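Local coordinates for protein TssK C (Escherichia coli, PDB 5M2Y) that forms part of the type VI secretion baseplate, its C-terminal domain, the piece described here, probably serving to bind the membrane complex, at residues F30-R35 against E87-L93; G54-D58 against A102-A106; R2-L8 against L122-L128. One frame throughout, in Å; residues are numbered along the deposited sequence.

Contact 1: F30-R35 against E87-L93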
loop_
_atom_site.group_PDB
_atom_site.type_symbol
_atom_site.label_atom_id
_atom_site.label_comp_id
_atom_site.label_asym_id
_atom_site.label_seq_id
_atom_site.Cartn_x
_atom_site.Cartn_y
_atom_site.Cartn_z
ATOM N N PHE A 30 4.837 -4.331 -4.770
ATOM C CA PHE A 30 3.528 -4.114 -4.169
ATOM C C PHE A 30 2.649 -3.123 -4.901
ATOM O O PHE A 30 3.137 -2.163 -5.487
ATOM C CB PHE A 30 3.715 -3.667 -2.717
ATOM C CG PHE A 30 4.436 -4.658 -1.834
ATOM C CD1 PHE A 30 5.822 -4.687 -1.783
ATOM C CD2 PHE A 30 3.729 -5.539 -1.037
ATOM C CE1 PHE A 30 6.485 -5.598 -0.979
ATOM C CE2 PHE A 30 4.401 -6.455 -0.227
ATOM C CZ PHE A 30 5.776 -6.466 -0.194
ATOM N N TRP A 31 1.336 -3.368 -4.844
ATOM C CA TRP A 31 0.315 -2.505 -5.432
ATOM C C TRP A 31 -0.853 -2.345 -4.495
ATOM O O TRP A 31 -1.251 -3.292 -3.815
ATOM C CB TRP A 31 -0.251 -3.080 -6.739
ATOM C CG TRP A 31 0.623 -2.905 -7.925
ATOM C CD1 TRP A 31 0.530 -1.946 -8.886
ATOM C CD2 TRP A 31 1.702 -3.760 -8.307
ATOM N NE1 TRP A 31 1.505 -2.129 -9.834
ATOM C CE2 TRP A 31 2.249 -3.232 -9.495
ATOM C CE3 TRP A 31 2.268 -4.917 -7.758
ATOM C CZ2 TRP A 31 3.350 -3.816 -10.121
ATOM C CZ3 TRP A 31 3.350 -5.491 -8.377
ATOM C CH2 TRP A 31 3.864 -4.965 -9.562
ATOM N N LEU A 32 -1.440 -1.159 -4.524
ATOM C CA LEU A 32 -2.652 -0.846 -3.790
ATOM C C LEU A 32 -3.825 -0.743 -4.761
ATOM O O LEU A 32 -3.693 -0.176 -5.847
ATOM C CB LEU A 32 -2.492 0.485 -3.032
ATOM C CG LEU A 32 -1.630 0.487 -1.773
ATOM C CD1 LEU A 32 -1.369 1.911 -1.301
ATOM C CD2 LEU A 32 -2.258 -0.371 -0.662
ATOM N N SER A 33 -4.954 -1.325 -4.372
ATOM C CA SER A 33 -6.209 -1.235 -5.128
ATOM C C SER A 33 -7.118 -0.393 -4.234
ATOM O O SER A 33 -7.243 -0.693 -3.049
ATOM C CB SER A 33 -6.798 -2.617 -5.388
ATOM O OG SER A 33 -8.138 -2.542 -5.832
ATOM N N VAL A 34 -7.622 0.725 -4.764
ATOM C CA VAL A 34 -8.376 1.701 -3.977
ATOM C C VAL A 34 -9.760 1.992 -4.539
ATOM O O VAL A 34 -9.907 2.234 -5.728
ATOM C CB VAL A 34 -7.569 3.030 -3.846
ATOM C CG1 VAL A 34 -8.199 3.987 -2.839
ATOM C CG2 VAL A 34 -6.101 2.771 -3.510
ATOM N N ARG A 35 -10.751 1.980 -3.656
ATOM C CA ARG A 35 -12.108 2.375 -3.989
ATOM C C ARG A 35 -12.478 3.453 -3.005
ATOM O O ARG A 35 -12.049 3.439 -1.848
ATOM C CB ARG A 35 -13.108 1.217 -4.003
ATOM C CG ARG A 35 -13.167 0.389 -2.748
ATOM C CD ARG A 35 -13.946 -0.890 -2.994
ATOM N NE ARG A 35 -13.210 -1.833 -3.838
ATOM C CZ ARG A 35 -12.395 -2.775 -3.367
ATOM N NH1 ARG A 35 -12.201 -2.901 -2.065
ATOM N NH2 ARG A 35 -11.774 -3.591 -4.202
ATOM N N GLU A 87 -14.677 0.469 -10.887
ATOM C CA GLU A 87 -14.538 1.730 -10.161
ATOM C C GLU A 87 -13.249 1.910 -9.342
ATOM O O GLU A 87 -13.042 2.981 -8.770
ATOM C CB GLU A 87 -15.759 1.933 -9.265
ATOM C CG GLU A 87 -16.947 2.487 -10.036
ATOM C CD GLU A 87 -18.333 2.179 -9.483
ATOM O OE1 GLU A 87 -18.515 2.068 -8.249
ATOM O OE2 GLU A 87 -19.269 2.185 -10.307
ATOM N N ASN A 88 -12.402 0.884 -9.280
ATOM C CA ASN A 88 -11.149 0.969 -8.531
ATOM C C ASN A 88 -10.021 1.642 -9.271
ATOM O O ASN A 88 -9.963 1.653 -10.502
ATOM C CB ASN A 88 -10.687 -0.385 -8.064
ATOM C CG ASN A 88 -11.441 -0.847 -6.866
ATOM O OD1 ASN A 88 -12.628 -0.557 -6.679
ATOM N ND2 ASN A 88 -10.786 -1.604 -6.039
ATOM N N GLN A 89 -9.109 2.206 -8.485
ATOM C CA GLN A 89 -7.906 2.851 -8.975
ATOM C C GLN A 89 -6.740 2.064 -8.432
ATOM O O GLN A 89 -6.770 1.653 -7.272
ATOM C CB GLN A 89 -7.847 4.293 -8.491
ATOM C CG GLN A 89 -8.889 5.194 -9.148
ATOM C CD GLN A 89 -8.700 5.396 -10.633
ATOM O OE1 GLN A 89 -7.579 5.391 -11.160
ATOM N NE2 GLN A 89 -9.790 5.675 -11.327
ATOM N N TYR A 90 -5.740 1.816 -9.284
ATOM C CA TYR A 90 -4.572 1.022 -8.919
ATOM C C TYR A 90 -3.325 1.861 -8.835
ATOM O O TYR A 90 -3.165 2.818 -9.589
ATOM C CB TYR A 90 -4.410 -0.188 -9.849
ATOM C CG TYR A 90 -5.622 -1.101 -9.804
ATOM C CD1 TYR A 90 -6.739 -0.847 -10.588
ATOM C CD2 TYR A 90 -5.671 -2.171 -8.933
ATOM C CE1 TYR A 90 -7.875 -1.653 -10.512
ATOM C CE2 TYR A 90 -6.799 -2.982 -8.848
ATOM C CZ TYR A 90 -7.899 -2.722 -9.641
ATOM O OH TYR A 90 -9.022 -3.512 -9.554
ATOM N N PHE A 91 -2.479 1.541 -7.859
ATOM C CA PHE A 91 -1.248 2.275 -7.618
ATOM C C PHE A 91 -0.111 1.349 -7.277
ATOM O O PHE A 91 -0.293 0.410 -6.520
ATOM C CB PHE A 91 -1.425 3.272 -6.462
ATOM C CG PHE A 91 -2.576 4.237 -6.605
ATOM C CD1 PHE A 91 -3.850 3.887 -6.194
ATOM C CD2 PHE A 91 -2.385 5.499 -7.154
ATOM C CE1 PHE A 91 -4.923 4.771 -6.366
ATOM C CE2 PHE A 91 -3.462 6.385 -7.318
ATOM C CZ PHE A 91 -4.727 6.016 -6.924
ATOM N N ALA A 92 1.059 1.623 -7.816
ATOM C CA ALA A 92 2.244 0.861 -7.478
ATOM C C ALA A 92 2.957 1.535 -6.338
ATOM O O ALA A 92 2.953 2.755 -6.241
ATOM C CB ALA A 92 3.180 0.804 -8.666
ATOM N N LEU A 93 3.570 0.731 -5.466
ATOM C CA LEU A 93 4.415 1.269 -4.417
ATOM C C LEU A 93 5.845 1.210 -4.951
ATOM O O LEU A 93 6.393 0.131 -5.158
ATOM C CB LEU A 93 4.295 0.477 -3.116
ATOM C CG LEU A 93 2.926 0.424 -2.439
ATOM C CD1 LEU A 93 3.046 -0.299 -1.117
ATOM C CD2 LEU A 93 2.336 1.827 -2.225
HETATM O O HOH W 1 6.800 -2.374 -4.154
HETATM O O HOH W 2 5.202 -1.987 -7.337
HETATM O O HOH W 3 -8.829 -5.280 -7.503
#
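Phe30-Arg35 and Glu87-Leu93 run antiparallel as sheet neighbours, their short axes 4.6 Å apart and 156° between directions, and Leu32 faces Phe91 across a hydrogen-bonded pair (Leu32 N to Phe91 O 2.8 Å). On the face of Leu32 and Val34 the side chains are mostly apolar, with Gln89 at its margin, its end leading away toward helix 40-50. Phe91 meets Val34 at about a right angle, Val34 CG2 3.7 Å from Phe91 CD1; branched and aromatic groups suit this buried side, where Phe47 of helix 40-50 meets the Phe91 ring. The face of Trp31, Ser33, Tyr90 and Ala92 is more mixed: a water joins Ser33 OG to Tyr90 OH, and Ala92 CB lies 3.6 Å from Trp31 NE1, its small methyl leaving room for the indole. Ser33 OG, anti to its own N (chi1 166°), accepts from Asn88 ND2 at 2.8 Å in the amide plane. Asn88, just ahead of the strand that starts at Gln89, also meets Arg35 at the end of the strand pair: Arg35 NE sits on a lone pair of Asn88 OD1, in the carbonyl plane, but the bond is long (3.2 Å) and bent, and OD1 lies 26° out of the guanidinium plane. Two donors, Asn88 ND2 and Arg35 NH2, approach to 2.9 Å, leaving the modelled amide orientation doubtful. A largely apolar face under helix 40-50 is typical of an antiparallel sheet with a helix packed on one side.

Contact 2: G54-D58 against A102-A106; sequences GSPDD and AMLDA
Backbone torsions of -84° and -11° at Pro56 bend the chain so that Asp57 also comes round to helix 97-106, beside the proline ring, and at Asp57 a chi1 of 59° sets CG between the backbone N and carbonyl carbon, directing the carboxylate toward Ala102. The pyrrolidine ring lies against one side of the helix, spanning a single turn from Ala102 to Ala106. Its CG lies 3.6 Å from Ala102 O and 3.9 Å from Met103 CG, while Pro56 CB touches Ala106 CB at 3.7 Å. Two alanines, four residues apart, suit this side of the helix because their short methyls let the proline come close to the backbone. The ring, having no N-H to satisfy, can lay its carbons against the Ala102 carbonyl as well as the apolar CG of Met103 and CB of Ala106. Met103 offers only the root of its side chain to the proline; its CB leads away, and the side chain packs on Leu19 and Leu67.

The polar link runs through water. One molecule donates to Asp57 OD2 and to Ala102 O, at 2.7 Å in each case, and so joins the carboxylate to a helix carbonyl that also accepts the routine bond from Ala106 N (3.2 Å). A carboxylate suits this exposed margin, where it can accept from solvent. Arg108, just after the helix, donates to Pro56 O. This is plain packing of a loop on a helix: the turn that follows strand 52-54, at an outer margin of the sheet, rests on the C-terminal turn of helix 97-106.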
loop_
_atom_site.group_PDB
_atom_site.type_symbol
_atom_site.label_atom_id
_atom_site.label_comp_id
_atom_site.label_asym_id
_atom_site.label_seq_id
_atom_site.Cartn_x
_atom_site.Cartn_y
_atom_site.Cartn_z
ATOM N N GLY A 54 3.325 4.542 6.778
ATOM C CA GLY A 54 3.762 4.733 8.152
ATOM C C GLY A 54 5.005 3.930 8.442
ATOM O O GLY A 54 5.334 2.984 7.721
ATOM N N SER A 55 5.727 4.329 9.459
ATOM C CA SER A 55 6.933 3.649 9.812
ATOM C C SER A 55 6.578 2.302 10.398
ATOM O O SER A 55 5.806 2.242 11.294
ATOM C CB SER A 55 7.678 4.428 10.872
ATOM O OG SER A 55 8.854 3.781 11.231
ATOM N N PRO A 56 7.168 1.249 9.856
ATOM C CA PRO A 56 6.906 -0.090 10.355
ATOM C C PRO A 56 7.791 -0.429 11.570
ATOM O O PRO A 56 7.534 -1.414 12.207
ATOM C CB PRO A 56 7.319 -0.986 9.203
ATOM C CG PRO A 56 8.306 -0.232 8.460
ATOM C CD PRO A 56 8.041 1.217 8.685
ATOM N N ASP A 57 8.783 0.393 11.851
ATOM C CA ASP A 57 9.721 0.094 12.915
ATOM C C ASP A 57 10.159 1.213 13.829
ATOM O O ASP A 57 11.136 1.065 14.504
ATOM C CB ASP A 57 10.974 -0.511 12.294
ATOM C CG ASP A 57 11.648 0.419 11.275
ATOM O OD1 ASP A 57 11.198 1.529 11.134
ATOM O OD2 ASP A 57 12.642 0.018 10.657
ATOM N N ASP A 58 9.436 2.306 13.870
ATOM C CA ASP A 58 9.831 3.397 14.723
ATOM C C ASP A 58 9.669 3.034 16.183
ATOM O O ASP A 58 8.697 2.444 16.566
ATOM C CB ASP A 58 9.106 4.678 14.409
ATOM C CG ASP A 58 9.739 5.864 15.069
ATOM O OD1 ASP A 58 10.800 6.302 14.634
ATOM O OD2 ASP A 58 9.158 6.316 16.015
ATOM N N ALA A 102 12.914 -2.022 5.511
ATOM C CA ALA A 102 12.269 -1.642 6.774
ATOM C C ALA A 102 10.947 -2.364 6.990
ATOM O O ALA A 102 10.712 -2.845 8.087
ATOM C CB ALA A 102 12.066 -0.131 6.847
ATOM N N MET A 103 10.104 -2.471 5.943
ATOM C CA MET A 103 8.806 -3.147 6.026
ATOM C C MET A 103 8.964 -4.662 6.148
ATOM O O MET A 103 8.313 -5.272 6.995
ATOM C CB MET A 103 7.936 -2.806 4.818
ATOM C CG MET A 103 7.384 -1.417 4.872
ATOM S SD MET A 103 6.314 -1.067 3.492
ATOM C CE MET A 103 7.460 -0.965 2.245
ATOM N N LEU A 104 9.821 -5.260 5.307
ATOM C CA LEU A 104 10.056 -6.697 5.314
ATOM C C LEU A 104 10.709 -7.180 6.613
ATOM O O LEU A 104 10.284 -8.201 7.148
ATOM C CB LEU A 104 10.833 -7.138 4.066
ATOM C CG LEU A 104 10.104 -6.941 2.724
ATOM C CD1 LEU A 104 11.059 -6.989 1.563
ATOM C CD2 LEU A 104 8.951 -7.951 2.551
ATOM N N ASP A 105 11.672 -6.414 7.152
ATOM C CA ASP A 105 12.343 -6.749 8.416
ATOM C C ASP A 105 11.401 -6.643 9.611
ATOM O O ASP A 105 11.491 -7.459 10.530
ATOM C CB ASP A 105 13.571 -5.861 8.657
ATOM C CG ASP A 105 14.781 -6.200 7.813
ATOM O OD1 ASP A 105 14.769 -7.248 7.132
ATOM O OD2 ASP A 105 15.755 -5.428 7.853
ATOM N N ALA A 106 10.502 -5.642 9.600
ATOM C CA ALA A 106 9.524 -5.437 10.663
ATOM C C ALA A 106 8.372 -6.431 10.555
ATOM O O ALA A 106 7.677 -6.683 11.538
ATOM C CB ALA A 106 8.995 -4.019 10.613
HETATM O O HOH W 4 12.582 -2.667 10.073
#

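Contact 3: R2-L8 against L122-L128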
loop_
_atom_site.group_PDB
_atom_site.type_symbol
_atom_site.label_atom_id
_atom_site.label_comp_id
_atom_site.label_asym_id
_atom_site.label_seq_id
_atom_site.Cartn_x
_atom_site.Cartn_y
_atom_site.Cartn_z
ATOM N N ARG A 2 2.911 -15.157 -9.597
ATOM C CA ARG A 2 2.004 -15.367 -8.489
ATOM C C ARG A 2 1.805 -14.090 -7.707
ATOM O O ARG A 2 2.693 -13.318 -7.553
ATOM C CB ARG A 2 2.226 -16.612 -7.642
ATOM C CG ARG A 2 3.456 -16.674 -6.853
ATOM C CD ARG A 2 4.190 -17.978 -7.131
ATOM N NE ARG A 2 5.543 -17.620 -7.478
ATOM C CZ ARG A 2 6.570 -17.823 -6.691
ATOM N NH1 ARG A 2 6.388 -18.438 -5.539
ATOM N NH2 ARG A 2 7.755 -17.428 -7.057
ATOM N N VAL A 3 0.575 -13.938 -7.274
ATOM C CA VAL A 3 0.031 -12.819 -6.530
ATOM C C VAL A 3 -0.322 -13.244 -5.122
ATOM O O VAL A 3 -0.984 -14.260 -4.905
ATOM C CB VAL A 3 -1.179 -12.175 -7.235
ATOM C CG1 VAL A 3 -1.556 -10.859 -6.569
ATOM C CG2 VAL A 3 -0.907 -11.960 -8.708
ATOM N N VAL A 4 0.136 -12.442 -4.170
ATOM C CA VAL A 4 -0.081 -12.635 -2.751
ATOM C C VAL A 4 -0.943 -11.475 -2.286
ATOM O O VAL A 4 -0.510 -10.321 -2.358
ATOM C CB VAL A 4 1.259 -12.723 -1.961
ATOM C CG1 VAL A 4 1.023 -12.931 -0.476
ATOM C CG2 VAL A 4 2.138 -13.834 -2.488
ATOM N N PHE A 5 -2.173 -11.786 -1.845
ATOM C CA PHE A 5 -3.091 -10.803 -1.298
ATOM C C PHE A 5 -2.674 -10.602 0.163
ATOM O O PHE A 5 -2.533 -11.581 0.904
ATOM C CB PHE A 5 -4.535 -11.313 -1.405
ATOM C CG PHE A 5 -5.589 -10.409 -0.818
ATOM C CD1 PHE A 5 -6.207 -9.443 -1.594
ATOM C CD2 PHE A 5 -5.990 -10.553 0.503
ATOM C CE1 PHE A 5 -7.189 -8.612 -1.046
ATOM C CE2 PHE A 5 -6.964 -9.719 1.052
ATOM C CZ PHE A 5 -7.565 -8.761 0.273
ATOM N N ILE A 6 -2.447 -9.336 0.566
ATOM C CA ILE A 6 -2.063 -9.004 1.936
ATOM C C ILE A 6 -3.259 -8.356 2.572
ATOM O O ILE A 6 -3.649 -7.272 2.165
ATOM C CB ILE A 6 -0.755 -8.152 2.035
ATOM C CG1 ILE A 6 0.455 -8.977 1.605
ATOM C CG2 ILE A 6 -0.505 -7.633 3.461
ATOM C CD1 ILE A 6 1.119 -8.407 0.459
ATOM N N GLU A 7 -3.833 -9.041 3.574
ATOM C CA GLU A 7 -4.981 -8.553 4.318
ATOM C C GLU A 7 -4.614 -7.267 5.042
ATOM O O GLU A 7 -3.586 -7.215 5.709
ATOM C CB GLU A 7 -5.451 -9.605 5.329
ATOM N N LEU A 8 -5.420 -6.224 4.857
ATOM C CA LEU A 8 -5.215 -4.946 5.529
ATOM C C LEU A 8 -6.311 -4.804 6.569
ATOM O O LEU A 8 -7.490 -5.021 6.266
ATOM C CB LEU A 8 -5.209 -3.744 4.546
ATOM C CG LEU A 8 -4.064 -3.648 3.541
ATOM C CD1 LEU A 8 -4.249 -2.483 2.620
ATOM C CD2 LEU A 8 -2.691 -3.515 4.249
ATOM N N LEU A 122 -9.011 -0.016 0.894
ATOM C CA LEU A 122 -7.710 -0.424 0.363
ATOM C C LEU A 122 -7.526 -1.931 0.359
ATOM O O LEU A 122 -7.892 -2.601 1.316
ATOM C CB LEU A 122 -6.600 0.145 1.248
ATOM C CG LEU A 122 -6.079 1.554 1.045
ATOM C CD1 LEU A 122 -7.141 2.617 1.028
ATOM C CD2 LEU A 122 -4.915 1.825 2.003
ATOM N N GLU A 123 -6.866 -2.434 -0.672
ATOM C CA GLU A 123 -6.452 -3.828 -0.761
ATOM C C GLU A 123 -4.992 -3.813 -1.227
ATOM O O GLU A 123 -4.645 -3.002 -2.087
ATOM C CB GLU A 123 -7.361 -4.647 -1.677
ATOM C CG GLU A 123 -8.748 -4.853 -1.092
ATOM C CD GLU A 123 -9.638 -5.845 -1.833
ATOM O OE1 GLU A 123 -9.374 -6.125 -3.016
ATOM O OE2 GLU A 123 -10.612 -6.330 -1.217
ATOM N N LEU A 124 -4.123 -4.642 -0.605
ATOM C CA LEU A 124 -2.704 -4.685 -0.954
ATOM C C LEU A 124 -2.385 -6.041 -1.548
ATOM O O LEU A 124 -2.804 -7.065 -1.013
ATOM C CB LEU A 124 -1.837 -4.414 0.290
ATOM C CG LEU A 124 -0.309 -4.463 0.131
ATOM C CD1 LEU A 124 0.212 -3.305 -0.707
ATOM C CD2 LEU A 124 0.363 -4.446 1.490
ATOM N N PHE A 125 -1.726 -6.014 -2.721
ATOM C CA PHE A 125 -1.277 -7.182 -3.480
ATOM C C PHE A 125 0.239 -7.093 -3.685
ATOM O O PHE A 125 0.771 -6.009 -3.917
ATOM C CB PHE A 125 -1.918 -7.203 -4.879
ATOM C CG PHE A 125 -3.416 -7.322 -4.945
ATOM C CD1 PHE A 125 -4.221 -6.194 -4.934
ATOM C CD2 PHE A 125 -4.023 -8.564 -5.084
ATOM C CE1 PHE A 125 -5.611 -6.309 -4.995
ATOM C CE2 PHE A 125 -5.412 -8.679 -5.157
ATOM C CZ PHE A 125 -6.198 -7.552 -5.114
ATOM N N ALA A 126 0.919 -8.241 -3.630
ATOM C CA ALA A 126 2.339 -8.351 -3.941
ATOM C C ALA A 126 2.459 -9.326 -5.099
ATOM O O ALA A 126 1.783 -10.363 -5.117
ATOM C CB ALA A 126 3.136 -8.845 -2.747
ATOM N N VAL A 127 3.267 -8.959 -6.058
ATOM C CA VAL A 127 3.510 -9.810 -7.190
ATOM C C VAL A 127 4.907 -10.342 -6.984
ATOM O O VAL A 127 5.814 -9.607 -6.861
ATOM C CB VAL A 127 3.382 -9.062 -8.500
ATOM C CG1 VAL A 127 3.769 -9.924 -9.675
ATOM C CG2 VAL A 127 1.962 -8.596 -8.669
ATOM N N LEU A 128 5.027 -11.648 -6.876
ATOM C CA LEU A 128 6.323 -12.245 -6.664
ATOM C C LEU A 128 7.194 -12.205 -7.909
ATOM O O LEU A 128 6.753 -12.494 -8.979
ATOM C CB LEU A 128 6.187 -13.672 -6.144
ATOM C CG LEU A 128 5.335 -13.805 -4.908
ATOM C CD1 LEU A 128 5.141 -15.216 -4.421
ATOM C CD2 LEU A 128 5.836 -12.928 -3.787
HETATM O O HOH W 5 -5.738 -6.362 0.949
#
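The Phe5 ring points an edge at the face of Phe125 in a T-shaped pair, centroids 5.5 Å apart and planes at 79°, with Phe5 CD1 3.7 Å from Phe125 CE2. Phe5 reaches this place because its CG stands anti to the backbone N (chi1 178°). Along the same ring edge lies the carboxyl group of Glu123, its plane at a right angle to the ring and CD 3.8 Å from Phe5 CE1; the edge, slightly positive, is probably a favourable neighbour for the carboxylate. Val3 CG1 touches Phe125 CD2 obliquely. On the opposite face Ile6 and Leu124 lie side by side, pointing the same way, and Ile6 CD1 reaches Ala126 CB at 3.8 Å, a small residue that leaves room for it. Leu8 CD1 touches Leu122 CB at 3.8 Å, and the Leu8 side chain crosses that of Leu124 at about a right angle. Val4 CG2 meets Leu128 CD1. At Ile6 O and Leu124 N a water stands between the backbones, donating to the one and accepting from the other. The chemistry is thus chiefly apolar: direct backbone bonds set the register from Arg2 to Ile6, and dispersion, probably with some electrostatic help at the ring edge, fills the faces.

Contacts 1 and 3 belong to one antiparallel sheet and lie side by side, their centres about 11 Å apart. Strands 121-128 and 28-35 are neighbours there: Ser33 N is 2.9 Å from Glu123 O and Trp31 N is 2.9 Å from Phe125 O, both probable hydrogen bonds, and Trp31 CZ3 packs on Val127 CG2. Contact 3 joins the two ends of the chain, and both other contacts fall between its segments in sequence. Contact 2 stands apart, about 21 Å centre to centre from contact 1 and about 17 Å from contact 3. It lies across the chain's centre from contact 1, although helix 97-106 directly follows strand 89-95.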